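Local coordinates for protein aminotransferase AspB (Helicobacter pylori 26695, PDB 3EZS) that probably works as a pyridoxal 5'-phosphate-dependent transaminase of the class I and II aminotransferase family, at residues P114-E122 with L338-G346; M135-P145 with V158-R169. One frame throughout, in Å; residues are numbered along the deposited sequence.

In the fold
Both contacts gather at the end of the mixed sheet where strands 110-115 and 131-136 run side by side, and contact 2 is nested inside the chain loop that contact 1 closes. They join directly: the backbone of Asn115 in contact 1 pairs with Met135 and Leu137 of contact 2, as neighbouring parallel strands do. Contact 1 is partly buried and largely polar, tying the sheet to a distant loop through hydrogen bonds of side-chain amides and the backbone, and a salt bridge. Contact 2 lies deeper. Apolar side chains of strands 131-136 and 157-160, which flank strand 110-115, meet in its inner part, while its polar chemistry collects round Arg169 at the partly exposed end.

Contact 1: residues P114-E122 with L338-G346; sequences PNPFYQIYE and LYLGRNRIG
Arg342, Asn115 and Leu340 carry most of this contact, in which the 338-346 loop is laid against the turn between strand 110-115 and helix 120-127. The amide of Asn115 pairs with both backbone polar groups of Arg342: OD1 accepts from Arg342 N (3.0 Å), while ND2 gives an almost straight bond to Arg342 O at 2.9 Å. That oxygen also receives Ile345 N of the type I' turn, the two donors arriving from opposite faces of its carbonyl plane. With CG anti to the backbone N (chi1 -180°), Asn115 extends alongside Gly341 to reach both groups, and a water links its ND2 to Asn343 OD1. The side chain of Arg342 bends at chi2 (-68°) and turns back toward the helix. One guanidinium face lies over Phe117 CZ, and NH1 meets Gln119 OE1 at 3.3 Å in the amide's carbonyl plane, on a lone pair. NH1 also donates to Gly341 O, and NH2 forms a salt bridge with Glu122 OE1 (2.7 Å); together these bonds probably hold the guanidinium in one orientation. Leu340 O accepts from Phe117 N (2.9 Å) and sits over one face of that residue's ring; Gln119 NE2, which donates to Phe117 O, adds a weak bond to it. Leu340 CB packs on Pro116 CB, and Ile345 CG2 touches Pro116 CD at 3.7 Å. The loop connects strands 335-336 and 349-353 of the antiparallel sheet, so the contact joins that sheet to the mixed one. Helix 8-16 borders Gln119 and Leu340 through Pro8, strand 131-136 meets Asn115 and Arg342 through Leu134, and Tyr259 of the second subunit packs on Ile120 of helix 120-127.

Contact 2: residues M135-P145 with V158-R169; sequences MPLTKENDFTP and VILNSPNNPTGR. With EDO (1,2-ethanediol), chain D; EDO (1,2-ethanediol), chain F.
Arg169 reaches across to the turn at 142-144 and meets it with the edge of its guanidinium. NE points almost straight down the carbonyl of Asp142 (2.9 Å to its O), which lies in the guanidinium plane, whereas NH2 bonds to Thr144 OG1 at 3.0 Å, tilted somewhat from that plane. The bend at chi2 (66°) carries the chain past Phe143 O, which rests 3.1 Å from Arg169 CG. Thr144 OG1 in turn donates to Asn141 O, and NH2 has a second partner in Glu175, a salt bridge that would help hold the group in place. Nearer the sheet, apolar groups meet a polar loop. Leu137 and Asn164 approach from opposite directions, CD1 lying 3.5 Å from OD1; that oxygen also takes Thr167 N and Thr167 OG1 from opposite faces of its plane, the first bond making an Asx motif. Thr167 CG2 comes obliquely to the Phe143 ring, 4.1 Å from CD1. The contact is apolar where selenomethionine Met135, bent at chi3, crosses Leu160 and Val158 at about a right angle, its CE 4.0 Å from Leu160 CD2. A 1,2-ethanediol, probably from the crystallisation liquor, lies beside Pro145, its O2 accepting a hydrogen bond from Asn161 N and its O1 donating one to Arg169 O. Strand 110-115 runs between strands 131-136 and 157-160 in the sheet, Pro114 touching Met135 and Leu137, while Tyr313 of strand 311-315 and Tyr349 of strand 349-353 back Thr167 and Phe143.

Contact 1: residues P114-E122 with L338-G346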
# COMPACT_ATOMS: atom_id res chain seq x y z
N PRO A 114 -6.86 -9.29 -21.52
CA PRO A 114 -6.29 -9.38 -22.87
C PRO A 114 -4.82 -9.83 -22.91
O PRO A 114 -4.15 -9.92 -21.87
CB PRO A 114 -6.45 -7.96 -23.43
CG PRO A 114 -7.25 -7.20 -22.42
CD PRO A 114 -7.05 -7.89 -21.11
N ASN A 115 -4.36 -10.14 -24.12
CA ASN A 115 -2.98 -10.56 -24.39
C ASN A 115 -2.56 -9.84 -25.69
O ASN A 115 -3.14 -10.08 -26.74
CB ASN A 115 -2.93 -12.09 -24.48
CG ASN A 115 -1.54 -12.64 -24.75
OD1 ASN A 115 -0.52 -11.97 -24.52
ND2 ASN A 115 -1.48 -13.89 -25.23
N PRO A 116 -1.55 -8.97 -25.63
CA PRO A 116 -0.65 -8.60 -24.53
C PRO A 116 -1.30 -7.76 -23.44
O PRO A 116 -2.43 -7.27 -23.61
CB PRO A 116 0.50 -7.86 -25.23
CG PRO A 116 -0.03 -7.42 -26.55
CD PRO A 116 -1.27 -8.21 -26.87
N PHE A 117 -0.59 -7.63 -22.31
CA PHE A 117 -1.10 -6.97 -21.13
C PHE A 117 -0.05 -6.39 -20.18
O PHE A 117 1.09 -6.81 -20.17
CB PHE A 117 -1.93 -7.98 -20.33
CG PHE A 117 -1.17 -9.25 -19.98
CD1 PHE A 117 -1.14 -10.33 -20.85
CD2 PHE A 117 -0.47 -9.35 -18.77
CE1 PHE A 117 -0.43 -11.48 -20.53
CE2 PHE A 117 0.23 -10.51 -18.45
CZ PHE A 117 0.26 -11.57 -19.33
N TYR A 118 -0.50 -5.42 -19.38
CA TYR A 118 0.25 -4.85 -18.26
C TYR A 118 0.32 -6.02 -17.29
O TYR A 118 -0.71 -6.53 -16.86
CB TYR A 118 -0.56 -3.69 -17.70
CG TYR A 118 -0.07 -3.00 -16.43
CD1 TYR A 118 1.28 -2.70 -16.23
CD2 TYR A 118 -0.98 -2.56 -15.47
CE1 TYR A 118 1.70 -2.04 -15.07
CE2 TYR A 118 -0.57 -1.88 -14.32
CZ TYR A 118 0.77 -1.63 -14.12
OH TYR A 118 1.14 -0.96 -12.98
N GLN A 119 1.55 -6.42 -16.97
CA GLN A 119 1.82 -7.65 -16.22
C GLN A 119 1.18 -7.79 -14.84
O GLN A 119 1.10 -8.91 -14.33
CB GLN A 119 3.34 -7.86 -16.09
CG GLN A 119 4.18 -7.85 -17.44
CD GLN A 119 3.79 -8.91 -18.49
OE1 GLN A 119 4.47 -9.94 -18.63
NE2 GLN A 119 2.72 -8.66 -19.23
N ILE A 120 0.73 -6.70 -14.24
CA ILE A 120 0.09 -6.79 -12.93
C ILE A 120 -1.20 -7.64 -12.99
O ILE A 120 -1.53 -8.30 -12.01
CB ILE A 120 -0.13 -5.38 -12.28
CG1 ILE A 120 -0.37 -5.51 -10.78
CG2 ILE A 120 -1.25 -4.62 -12.95
CD1 ILE A 120 0.84 -6.05 -10.04
N TYR A 121 -1.88 -7.69 -14.15
CA TYR A 121 -3.11 -8.51 -14.24
C TYR A 121 -2.79 -9.98 -13.98
O TYR A 121 -3.58 -10.68 -13.35
CB TYR A 121 -3.84 -8.41 -15.58
CG TYR A 121 -4.08 -7.02 -16.13
CD1 TYR A 121 -4.21 -5.92 -15.28
CD2 TYR A 121 -4.24 -6.82 -17.51
CE1 TYR A 121 -4.42 -4.64 -15.80
CE2 TYR A 121 -4.46 -5.56 -18.03
CZ TYR A 121 -4.56 -4.46 -17.17
OH TYR A 121 -4.77 -3.20 -17.66
N GLU A 122 -1.63 -10.45 -14.45
CA GLU A 122 -1.23 -11.85 -14.25
C GLU A 122 -0.80 -12.11 -12.81
O GLU A 122 -1.04 -13.21 -12.26
CB GLU A 122 -0.08 -12.21 -15.17
CG GLU A 122 0.28 -13.67 -15.13
CD GLU A 122 1.42 -13.98 -16.03
OE1 GLU A 122 2.52 -13.52 -15.71
OE2 GLU A 122 1.22 -14.71 -17.02
N LEU A 338 6.71 -9.02 -27.36
CA LEU A 338 6.75 -10.39 -26.88
C LEU A 338 6.82 -10.40 -25.36
O LEU A 338 6.15 -11.21 -24.69
CB LEU A 338 7.95 -11.11 -27.48
CG LEU A 338 8.08 -12.63 -27.32
CD1 LEU A 338 7.10 -13.39 -28.27
CD2 LEU A 338 9.55 -13.03 -27.57
N TYR A 339 7.59 -9.45 -24.82
CA TYR A 339 7.80 -9.32 -23.38
C TYR A 339 6.58 -8.82 -22.60
O TYR A 339 6.62 -8.78 -21.38
CB TYR A 339 9.00 -8.40 -23.07
CG TYR A 339 10.30 -8.76 -23.76
CD1 TYR A 339 10.59 -10.08 -24.14
CD2 TYR A 339 11.29 -7.81 -23.94
CE1 TYR A 339 11.79 -10.41 -24.75
CE2 TYR A 339 12.51 -8.13 -24.53
CZ TYR A 339 12.75 -9.43 -24.94
OH TYR A 339 13.95 -9.75 -25.54
N LEU A 340 5.51 -8.44 -23.30
CA LEU A 340 4.27 -8.03 -22.67
C LEU A 340 3.16 -9.06 -22.82
O LEU A 340 2.06 -8.85 -22.33
CB LEU A 340 3.79 -6.69 -23.24
CG LEU A 340 4.60 -5.45 -22.89
CD1 LEU A 340 4.01 -4.23 -23.58
CD2 LEU A 340 4.63 -5.26 -21.39
N GLY A 341 3.44 -10.19 -23.48
CA GLY A 341 2.42 -11.18 -23.75
C GLY A 341 2.82 -12.60 -23.45
O GLY A 341 3.90 -12.85 -22.95
N ARG A 342 1.91 -13.50 -23.76
CA ARG A 342 2.08 -14.95 -23.62
C ARG A 342 1.72 -15.60 -24.95
O ARG A 342 1.11 -14.96 -25.82
CB ARG A 342 1.18 -15.49 -22.51
CG ARG A 342 1.46 -14.95 -21.10
CD ARG A 342 2.79 -15.44 -20.58
NE ARG A 342 3.19 -14.86 -19.29
CZ ARG A 342 3.72 -13.63 -19.13
NH1 ARG A 342 3.90 -12.81 -20.15
NH2 ARG A 342 4.06 -13.21 -17.92
N ASN A 343 2.11 -16.87 -25.10
CA ASN A 343 1.85 -17.69 -26.28
C ASN A 343 2.33 -17.05 -27.55
O ASN A 343 1.68 -17.18 -28.58
CB ASN A 343 0.36 -18.05 -26.41
CG ASN A 343 -0.22 -18.61 -25.13
OD1 ASN A 343 -1.16 -18.05 -24.56
ND2 ASN A 343 0.39 -19.66 -24.63
N ARG A 344 3.48 -16.37 -27.47
CA ARG A 344 4.14 -15.70 -28.60
C ARG A 344 3.39 -14.49 -29.21
O ARG A 344 3.77 -13.97 -30.26
CB ARG A 344 4.57 -16.70 -29.69
CG ARG A 344 5.64 -17.73 -29.24
N ILE A 345 2.34 -14.01 -28.54
CA ILE A 345 1.64 -12.82 -29.02
C ILE A 345 2.61 -11.65 -28.82
O ILE A 345 3.28 -11.56 -27.78
CB ILE A 345 0.32 -12.58 -28.24
CG1 ILE A 345 -0.64 -13.77 -28.42
CG2 ILE A 345 -0.35 -11.29 -28.66
CD1 ILE A 345 -0.98 -14.13 -29.89
N GLY A 346 2.71 -10.78 -29.82
CA GLY A 346 3.61 -9.61 -29.77
C GLY A 346 4.93 -9.79 -30.50
O GLY A 346 5.68 -8.83 -30.66
O HOH W 1 -3.06 -16.16 -26.13

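Contact 2: residues M135-P145 with V158-R169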
# COMPACT_ATOMS: atom_id res chain seq x y z
N MSE A 135 -7.25 -13.16 -23.75
CA MSE A 135 -7.99 -12.73 -24.93
C MSE A 135 -7.01 -12.06 -25.85
O MSE A 135 -6.71 -10.87 -25.65
CB MSE A 135 -9.11 -11.75 -24.52
CG MSE A 135 -10.21 -12.41 -23.70
SE MSE A 135 -11.58 -11.19 -23.04
CE MSE A 135 -10.51 -9.92 -22.02
N PRO A 136 -6.54 -12.78 -26.90
CA PRO A 136 -5.52 -12.13 -27.71
C PRO A 136 -6.02 -10.90 -28.47
O PRO A 136 -7.19 -10.85 -28.88
CB PRO A 136 -5.07 -13.22 -28.69
CG PRO A 136 -5.74 -14.50 -28.22
CD PRO A 136 -6.92 -14.10 -27.44
N LEU A 137 -5.13 -9.91 -28.61
CA LEU A 137 -5.37 -8.70 -29.38
C LEU A 137 -4.41 -8.77 -30.57
O LEU A 137 -3.20 -8.58 -30.41
CB LEU A 137 -5.07 -7.46 -28.55
CG LEU A 137 -5.78 -7.29 -27.21
CD1 LEU A 137 -5.22 -6.03 -26.50
CD2 LEU A 137 -7.29 -7.23 -27.40
N THR A 138 -4.94 -9.07 -31.76
CA THR A 138 -4.12 -9.17 -32.97
C THR A 138 -4.82 -8.43 -34.11
O THR A 138 -5.98 -8.10 -34.01
CB THR A 138 -3.87 -10.66 -33.38
OG1 THR A 138 -5.07 -11.25 -33.91
CG2 THR A 138 -3.35 -11.48 -32.21
N LYS A 139 -4.08 -8.19 -35.19
CA LYS A 139 -4.60 -7.47 -36.36
C LYS A 139 -5.75 -8.19 -37.09
O LYS A 139 -6.53 -7.54 -37.78
CB LYS A 139 -3.47 -7.19 -37.36
CG LYS A 139 -2.85 -8.43 -37.98
CD LYS A 139 -1.61 -8.10 -38.76
CE LYS A 139 -0.98 -9.33 -39.38
NZ LYS A 139 0.16 -8.95 -40.26
N GLU A 140 -5.82 -9.51 -36.94
CA GLU A 140 -6.83 -10.33 -37.61
C GLU A 140 -8.28 -9.90 -37.32
O GLU A 140 -9.14 -10.12 -38.14
CB GLU A 140 -6.63 -11.83 -37.30
CG GLU A 140 -5.44 -12.47 -38.03
CD GLU A 140 -4.05 -12.07 -37.50
OE1 GLU A 140 -3.93 -11.73 -36.30
OE2 GLU A 140 -3.07 -12.11 -38.28
N ASN A 141 -8.55 -9.30 -36.16
CA ASN A 141 -9.88 -8.76 -35.92
C ASN A 141 -9.83 -7.33 -35.38
O ASN A 141 -10.69 -6.94 -34.58
CB ASN A 141 -10.70 -9.69 -35.00
CG ASN A 141 -10.21 -9.68 -33.57
OD1 ASN A 141 -9.12 -9.17 -33.26
ND2 ASN A 141 -11.05 -10.21 -32.67
N ASP A 142 -8.84 -6.57 -35.83
CA ASP A 142 -8.64 -5.19 -35.41
C ASP A 142 -8.52 -5.10 -33.90
O ASP A 142 -9.23 -4.33 -33.24
CB ASP A 142 -9.73 -4.27 -35.99
CG ASP A 142 -9.69 -4.21 -37.51
OD1 ASP A 142 -8.61 -4.48 -38.08
OD2 ASP A 142 -10.72 -3.91 -38.13
N PHE A 143 -7.60 -5.91 -33.36
CA PHE A 143 -7.27 -5.97 -31.93
C PHE A 143 -8.48 -5.94 -31.00
O PHE A 143 -8.55 -5.16 -30.05
CB PHE A 143 -6.26 -4.86 -31.59
CG PHE A 143 -5.05 -4.84 -32.50
CD1 PHE A 143 -3.92 -5.59 -32.21
CD2 PHE A 143 -5.07 -4.13 -33.69
CE1 PHE A 143 -2.83 -5.61 -33.07
CE2 PHE A 143 -3.98 -4.15 -34.56
CZ PHE A 143 -2.86 -4.89 -34.24
N THR A 144 -9.43 -6.83 -31.27
CA THR A 144 -10.66 -6.92 -30.49
C THR A 144 -10.67 -8.17 -29.58
O THR A 144 -10.54 -9.30 -30.05
CB THR A 144 -11.86 -6.97 -31.41
OG1 THR A 144 -11.77 -5.89 -32.34
CG2 THR A 144 -13.17 -6.88 -30.61
N PRO A 145 -10.86 -7.96 -28.27
CA PRO A 145 -10.91 -9.11 -27.39
C PRO A 145 -12.29 -9.76 -27.40
O PRO A 145 -13.30 -9.04 -27.51
CB PRO A 145 -10.65 -8.51 -26.02
CG PRO A 145 -11.26 -7.17 -26.09
CD PRO A 145 -11.07 -6.70 -27.53
N VAL A 158 -13.64 -10.29 -15.42
CA VAL A 158 -13.04 -9.90 -16.69
C VAL A 158 -12.43 -8.51 -16.52
O VAL A 158 -13.09 -7.58 -16.02
CB VAL A 158 -14.05 -9.86 -17.85
CG1 VAL A 158 -13.34 -9.35 -19.14
CG2 VAL A 158 -14.67 -11.23 -18.07
N ILE A 159 -11.17 -8.39 -16.91
CA ILE A 159 -10.44 -7.12 -16.85
C ILE A 159 -10.16 -6.64 -18.26
O ILE A 159 -9.49 -7.33 -19.03
CB ILE A 159 -9.07 -7.27 -16.15
CG1 ILE A 159 -9.23 -7.82 -14.73
CG2 ILE A 159 -8.35 -5.92 -16.09
CD1 ILE A 159 -7.92 -8.16 -14.05
N LEU A 160 -10.70 -5.48 -18.61
CA LEU A 160 -10.43 -4.84 -19.87
C LEU A 160 -9.47 -3.68 -19.57
O LEU A 160 -9.34 -3.25 -18.41
CB LEU A 160 -11.70 -4.30 -20.52
CG LEU A 160 -12.84 -5.30 -20.79
CD1 LEU A 160 -14.10 -4.54 -21.21
CD2 LEU A 160 -12.44 -6.37 -21.83
N ASN A 161 -8.81 -3.19 -20.62
CA ASN A 161 -7.90 -2.06 -20.50
C ASN A 161 -8.12 -1.21 -21.75
O ASN A 161 -7.50 -1.46 -22.79
CB ASN A 161 -6.46 -2.56 -20.41
CG ASN A 161 -5.44 -1.44 -20.28
OD1 ASN A 161 -4.28 -1.60 -20.70
ND2 ASN A 161 -5.83 -0.33 -19.67
N SER A 162 -8.98 -0.20 -21.63
CA SER A 162 -9.34 0.66 -22.75
C SER A 162 -9.38 2.14 -22.38
O SER A 162 -10.22 2.54 -21.57
CB SER A 162 -10.71 0.23 -23.27
OG SER A 162 -11.10 0.99 -24.38
N PRO A 163 -8.50 2.98 -22.98
CA PRO A 163 -7.46 2.66 -23.98
C PRO A 163 -6.43 1.66 -23.47
O PRO A 163 -6.12 1.62 -22.26
CB PRO A 163 -6.82 4.02 -24.29
CG PRO A 163 -7.88 5.03 -23.90
CD PRO A 163 -8.57 4.43 -22.73
N ASN A 164 -5.92 0.86 -24.40
CA ASN A 164 -5.03 -0.25 -24.09
C ASN A 164 -3.53 0.01 -24.14
O ASN A 164 -3.00 0.65 -25.07
CB ASN A 164 -5.35 -1.38 -25.09
CG ASN A 164 -4.57 -2.67 -24.81
OD1 ASN A 164 -3.68 -3.03 -25.57
ND2 ASN A 164 -4.88 -3.33 -23.70
N ASN A 165 -2.85 -0.52 -23.12
CA ASN A 165 -1.40 -0.64 -23.10
C ASN A 165 -1.21 -2.13 -23.43
O ASN A 165 -1.68 -2.98 -22.69
CB ASN A 165 -0.82 -0.33 -21.71
CG ASN A 165 0.67 -0.65 -21.60
OD1 ASN A 165 1.33 -0.99 -22.58
ND2 ASN A 165 1.18 -0.56 -20.39
N PRO A 166 -0.47 -2.46 -24.51
CA PRO A 166 0.34 -1.67 -25.44
C PRO A 166 -0.20 -1.30 -26.84
O PRO A 166 0.53 -0.63 -27.60
CB PRO A 166 1.50 -2.63 -25.67
CG PRO A 166 0.81 -3.94 -25.79
CD PRO A 166 -0.38 -3.89 -24.84
N THR A 167 -1.41 -1.71 -27.20
CA THR A 167 -1.89 -1.51 -28.57
C THR A 167 -2.58 -0.19 -28.87
O THR A 167 -2.73 0.19 -30.03
CB THR A 167 -2.91 -2.61 -28.96
OG1 THR A 167 -4.10 -2.45 -28.18
CG2 THR A 167 -2.34 -4.04 -28.78
N GLY A 168 -3.04 0.50 -27.82
CA GLY A 168 -3.81 1.72 -27.99
C GLY A 168 -5.28 1.47 -28.32
O GLY A 168 -6.07 2.42 -28.34
N ARG A 169 -5.65 0.22 -28.57
CA ARG A 169 -7.03 -0.12 -28.92
C ARG A 169 -8.00 0.36 -27.86
O ARG A 169 -7.81 0.07 -26.67
CB ARG A 169 -7.19 -1.63 -29.09
CG ARG A 169 -8.63 -2.10 -29.43
CD ARG A 169 -9.10 -1.63 -30.81
NE ARG A 169 -10.23 -2.45 -31.29
CZ ARG A 169 -11.52 -2.25 -31.03
NH1 ARG A 169 -11.93 -1.24 -30.28
NH2 ARG A 169 -12.42 -3.08 -31.52
C1 EDO D . -8.94 -3.20 -25.96
O1 EDO D . -9.44 -1.95 -25.47
C2 EDO D . -9.24 -4.28 -24.94
O2 EDO D . -8.89 -3.85 -23.64
C1 EDO F . -0.59 0.40 -17.83
O1 EDO F . -0.53 1.48 -16.88
C2 EDO F . -1.91 -0.38 -17.63
O2 EDO F . -3.00 0.06 -18.43